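Local structure of ATP phosphoribosyltransferase (Thermotoga maritima, 1USY) at residues G[73-78]-G[172-177]. The protein probably catalyses the condensation of ATP with 5-phosphoribosyl 1-diphosphate, the first step of histidine biosynthesis. Numbering follows the deposited sequence.
Sequences TSLIQP and HVVVNP. With HIS (histidine), chain S; HIS (histidine), chain I.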
ATOM      1  N   THR G  73     -11.439  19.296 -16.781  1.00 39.62           N
ATOM      2  CA  THR G  73     -12.152  20.500 -16.331  1.00 43.22           C
ATOM      3  C   THR G  73     -13.434  20.696 -17.082  1.00 45.62           C
ATOM      4  O   THR G  73     -13.444  20.892 -18.296  1.00 48.03           O
ATOM      5  CB  THR G  73     -11.353  21.770 -16.611  1.00 44.76           C
ATOM      6  OG1 THR G  73     -10.892  22.353 -15.408  1.00 49.83           O
ATOM      7  CG2 THR G  73     -12.199  22.827 -17.335  1.00 35.18           C
ATOM      8  N   SER G  74     -14.536  20.654 -16.409  1.00 44.02           N
ATOM      9  CA  SER G  74     -15.771  20.901 -17.117  1.00 48.68           C
ATOM     10  C   SER G  74     -16.408  22.191 -16.614  1.00 46.22           C
ATOM     11  O   SER G  74     -16.696  22.353 -15.417  1.00 47.15           O
ATOM     12  CB  SER G  74     -16.769  19.757 -16.957  1.00 53.59           C
ATOM     13  OG  SER G  74     -17.360  19.482 -18.230  1.00 59.14           O
ATOM     14  N   LEU G  75     -16.591  23.096 -17.557  1.00 41.54           N
ATOM     15  CA  LEU G  75     -17.264  24.366 -17.287  1.00 34.53           C
ATOM     16  C   LEU G  75     -18.015  24.789 -18.557  1.00 25.73           C
ATOM     17  O   LEU G  75     -17.733  24.323 -19.668  1.00 29.97           O
ATOM     18  CB  LEU G  75     -16.317  25.503 -16.758  1.00 39.09           C
ATOM     19  CG  LEU G  75     -14.987  25.847 -17.485  1.00 42.35           C
ATOM     20  CD1 LEU G  75     -13.771  25.656 -16.568  1.00 42.32           C
ATOM     21  CD2 LEU G  75     -14.674  25.038 -18.739  1.00 48.50           C
ATOM     22  N   ILE G  76     -18.967  25.654 -18.345  1.00 19.87           N
ATOM     23  CA  ILE G  76     -19.870  26.135 -19.401  1.00 14.79           C
ATOM     24  C   ILE G  76     -19.114  26.757 -20.589  1.00 11.07           C
ATOM     25  O   ILE G  76     -18.107  27.447 -20.436  1.00 13.23           O
ATOM     26  CB  ILE G  76     -20.828  27.147 -18.792  1.00 13.03           C
ATOM     27  CG1 ILE G  76     -21.851  26.450 -17.876  1.00 13.49           C
ATOM     28  CG2 ILE G  76     -21.627  27.921 -19.843  1.00  5.54           C
ATOM     29  CD1 ILE G  76     -22.330  27.312 -16.710  1.00 18.41           C
ATOM     30  N   GLN G  77     -19.578  26.268 -21.807  1.00 17.78           N
ATOM     31  CA  GLN G  77     -18.969  26.669 -23.074  1.00 22.20           C
ATOM     32  C   GLN G  77     -20.024  27.175 -24.071  1.00 16.60           C
ATOM     33  O   GLN G  77     -20.531  26.424 -24.869  1.00 14.52           O
ATOM     34  CB  GLN G  77     -18.102  25.526 -23.676  1.00 22.67           C
ATOM     35  CG  GLN G  77     -18.134  24.250 -22.876  1.00 31.09           C
ATOM     36  CD  GLN G  77     -17.022  23.203 -23.161  1.00 28.95           C
ATOM     37  OE1 GLN G  77     -16.661  22.926 -24.309  1.00 29.00           O
ATOM     38  NE2 GLN G  77     -16.546  22.576 -22.102  1.00 31.98           N
ATOM     39  N   PRO G  78     -20.347  28.461 -24.030  1.00 19.94           N
ATOM     40  CA  PRO G  78     -21.503  29.005 -24.790  1.00 17.63           C
ATOM     41  C   PRO G  78     -21.296  29.056 -26.303  1.00 20.06           C
ATOM     42  O   PRO G  78     -22.205  28.609 -27.050  1.00 13.79           O
ATOM     43  CB  PRO G  78     -21.665  30.414 -24.240  1.00 12.79           C
ATOM     44  CG  PRO G  78     -20.669  30.543 -23.150  1.00 17.74           C
ATOM     45  CD  PRO G  78     -19.643  29.489 -23.256  1.00 16.59           C
ATOM     46  N   HIS G 172     -12.881  27.864 -27.421  1.00 29.18           N
ATOM     47  CA  HIS G 172     -14.135  28.117 -26.731  1.00 27.39           C
ATOM     48  C   HIS G 172     -13.951  29.327 -25.853  1.00 26.91           C
ATOM     49  O   HIS G 172     -12.884  29.495 -25.263  1.00 26.46           O
ATOM     50  CB  HIS G 172     -14.438  26.974 -25.774  1.00 29.55           C
ATOM     51  CG  HIS G 172     -14.646  25.639 -26.421  1.00 33.19           C
ATOM     52  ND1 HIS G 172     -15.896  25.168 -26.770  1.00 33.66           N
ATOM     53  CD2 HIS G 172     -13.770  24.654 -26.730  1.00 37.33           C
ATOM     54  CE1 HIS G 172     -15.771  23.963 -27.298  1.00 37.43           C
ATOM     55  NE2 HIS G 172     -14.492  23.625 -27.278  1.00 38.78           N
ATOM     56  N   VAL G 173     -14.998  30.148 -25.737  1.00 25.21           N
ATOM     57  CA  VAL G 173     -15.144  30.993 -24.548  1.00 24.64           C
ATOM     58  C   VAL G 173     -15.751  30.098 -23.463  1.00 21.79           C
ATOM     59  O   VAL G 173     -16.626  29.278 -23.750  1.00 24.10           O
ATOM     60  CB  VAL G 173     -16.012  32.241 -24.810  1.00 28.03           C
ATOM     61  CG1 VAL G 173     -16.457  32.281 -26.251  1.00 25.34           C
ATOM     62  CG2 VAL G 173     -17.219  32.275 -23.922  1.00 22.87           C
ATOM     63  N   VAL G 174     -15.248  30.207 -22.242  1.00 20.96           N
ATOM     64  CA  VAL G 174     -15.713  29.361 -21.138  1.00 24.98           C
ATOM     65  C   VAL G 174     -16.087  30.222 -19.934  1.00 23.53           C
ATOM     66  O   VAL G 174     -15.518  31.317 -19.744  1.00 27.99           O
ATOM     67  CB  VAL G 174     -14.638  28.304 -20.737  1.00 26.48           C
ATOM     68  CG1 VAL G 174     -14.233  27.462 -21.942  1.00 21.23           C
ATOM     69  CG2 VAL G 174     -13.422  28.976 -20.208  1.00 29.42           C
ATOM     70  N   VAL G 175     -17.032  29.732 -19.130  1.00 18.29           N
ATOM     71  CA  VAL G 175     -17.578  30.510 -18.030  1.00 11.58           C
ATOM     72  C   VAL G 175     -17.549  29.630 -16.784  1.00 17.20           C
ATOM     73  O   VAL G 175     -17.753  28.436 -16.867  1.00 13.51           O
ATOM     74  CB  VAL G 175     -19.028  30.918 -18.355  1.00 17.10           C
ATOM     75  CG1 VAL G 175     -19.621  31.833 -17.250  1.00 16.29           C
ATOM     76  CG2 VAL G 175     -19.124  31.570 -19.784  1.00  6.67           C
ATOM     77  N   ASN G 176     -17.309  30.241 -15.629  1.00 16.55           N
ATOM     78  CA  ASN G 176     -17.242  29.554 -14.370  1.00 16.94           C
ATOM     79  C   ASN G 176     -18.684  29.254 -13.940  1.00 24.50           C
ATOM     80  O   ASN G 176     -19.440  30.174 -13.633  1.00 31.91           O
ATOM     81  CB  ASN G 176     -16.526  30.478 -13.388  1.00 19.51           C
ATOM     82  CG  ASN G 176     -16.629  30.031 -11.913  1.00 21.94           C
ATOM     83  OD1 ASN G 176     -16.669  28.869 -11.602  1.00 26.01           O
ATOM     84  ND2 ASN G 176     -16.583  30.994 -11.009  1.00 36.92           N
ATOM     85  N   PRO G 177     -19.091  27.991 -13.887  1.00 16.37           N
ATOM     86  CA  PRO G 177     -20.500  27.704 -13.632  1.00 19.91           C
ATOM     87  C   PRO G 177     -21.125  28.468 -12.450  1.00 17.96           C
ATOM     88  O   PRO G 177     -22.262  28.880 -12.585  1.00 15.58           O
ATOM     89  CB  PRO G 177     -20.543  26.183 -13.411  1.00 11.79           C
ATOM     90  CG  PRO G 177     -19.362  25.677 -14.047  1.00 20.54           C
ATOM     91  CD  PRO G 177     -18.292  26.773 -14.042  1.00 16.51           C
TER
HETATM   92  N   HIS S1206     -15.068  19.410 -24.284  0.80 80.25           N
HETATM   93  CA  HIS S1206     -15.447  20.266 -25.452  0.80 80.25           C
HETATM   94  C   HIS S1206     -16.722  19.760 -26.148  0.80 82.67           C
HETATM   95  O   HIS S1206     -16.872  18.580 -26.489  1.00 87.88           O
HETATM   96  CB  HIS S1206     -14.268  20.339 -26.416  0.80 77.49           C
HETATM   97  CG  HIS S1206     -14.644  20.474 -27.857  0.80 74.05           C
HETATM   98  ND1 HIS S1206     -14.205  21.520 -28.635  0.80 70.76           N
HETATM   99  CD2 HIS S1206     -15.364  19.671 -28.679  0.80 73.91           C
HETATM  100  CE1 HIS S1206     -14.671  21.378 -29.864  0.80 71.35           C
HETATM  101  NE2 HIS S1206     -15.381  20.267 -29.917  0.80 70.97           N
HETATM  102  OXT HIS S1206     -17.668  20.502 -26.417  0.80 78.87           O
HETATM  103  N   HIS I1275     -24.721  29.357 -23.283  0.80 57.93           N
HETATM  104  CA  HIS I1275     -25.380  30.536 -23.901  0.80 62.86           C
HETATM  105  C   HIS I1275     -25.699  30.347 -25.384  0.80 62.31           C
HETATM  106  O   HIS I1275     -24.814  30.245 -26.251  1.00 63.37           O
HETATM  107  CB  HIS I1275     -24.554  31.824 -23.726  0.80 63.03           C
HETATM  108  CG  HIS I1275     -25.173  33.016 -24.387  0.80 61.81           C
HETATM  109  ND1 HIS I1275     -25.372  34.211 -23.733  0.80 64.63           N
HETATM  110  CD2 HIS I1275     -25.682  33.175 -25.629  0.80 62.01           C
HETATM  111  CE1 HIS I1275     -25.958  35.063 -24.555  0.80 64.84           C
HETATM  112  NE2 HIS I1275     -26.153  34.458 -25.713  0.80 62.93           N
HETATM  113  OXT HIS I1275     -26.876  30.360 -25.735  0.80 66.78           O
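Ile76 O accepts a hydrogen bond from Val175 N (2.8 Å, 151° at the hydrogen), which pins the loop 73-78 to the end of a strand. Within the loop, Leu75 O, in the amide plane of Gln77, takes a bond from Gln77 NE2 (3.2 Å); this fixes the rotation of the amide, whose OE1 lies over one face of the His172 imidazole near its rim, 3.3 Å from His172 CE1, with the planes 73° apart. At the ring edge, in plane, is ND1 of a bound histidine (chain S), whose pocket Gln77 and His172 share with Thr65 and Arg170. Cutting His172 back to an alanine would probably leave Gln77 OE1 without the face it covers and the ligand imidazole without its neighbour.

Among apolar contacts, Leu75 has CG between its backbone N and carbonyl carbon (chi1 50°), bringing CD2 to Val174 CB at 3.8 Å. The side chains of Ile76 and Pro177 run past each other in opposite directions. The compact ring of Pro78 suits contact with branched Val173 and Val175; Pro78 also joins Tyr180 and Gln195 in the second histidine pocket (chain I).

Leu75 packs on Leu68 and Val54, whereas strand 160-175 bonds to strand 60-64 and sends Val175 against helix 184-198.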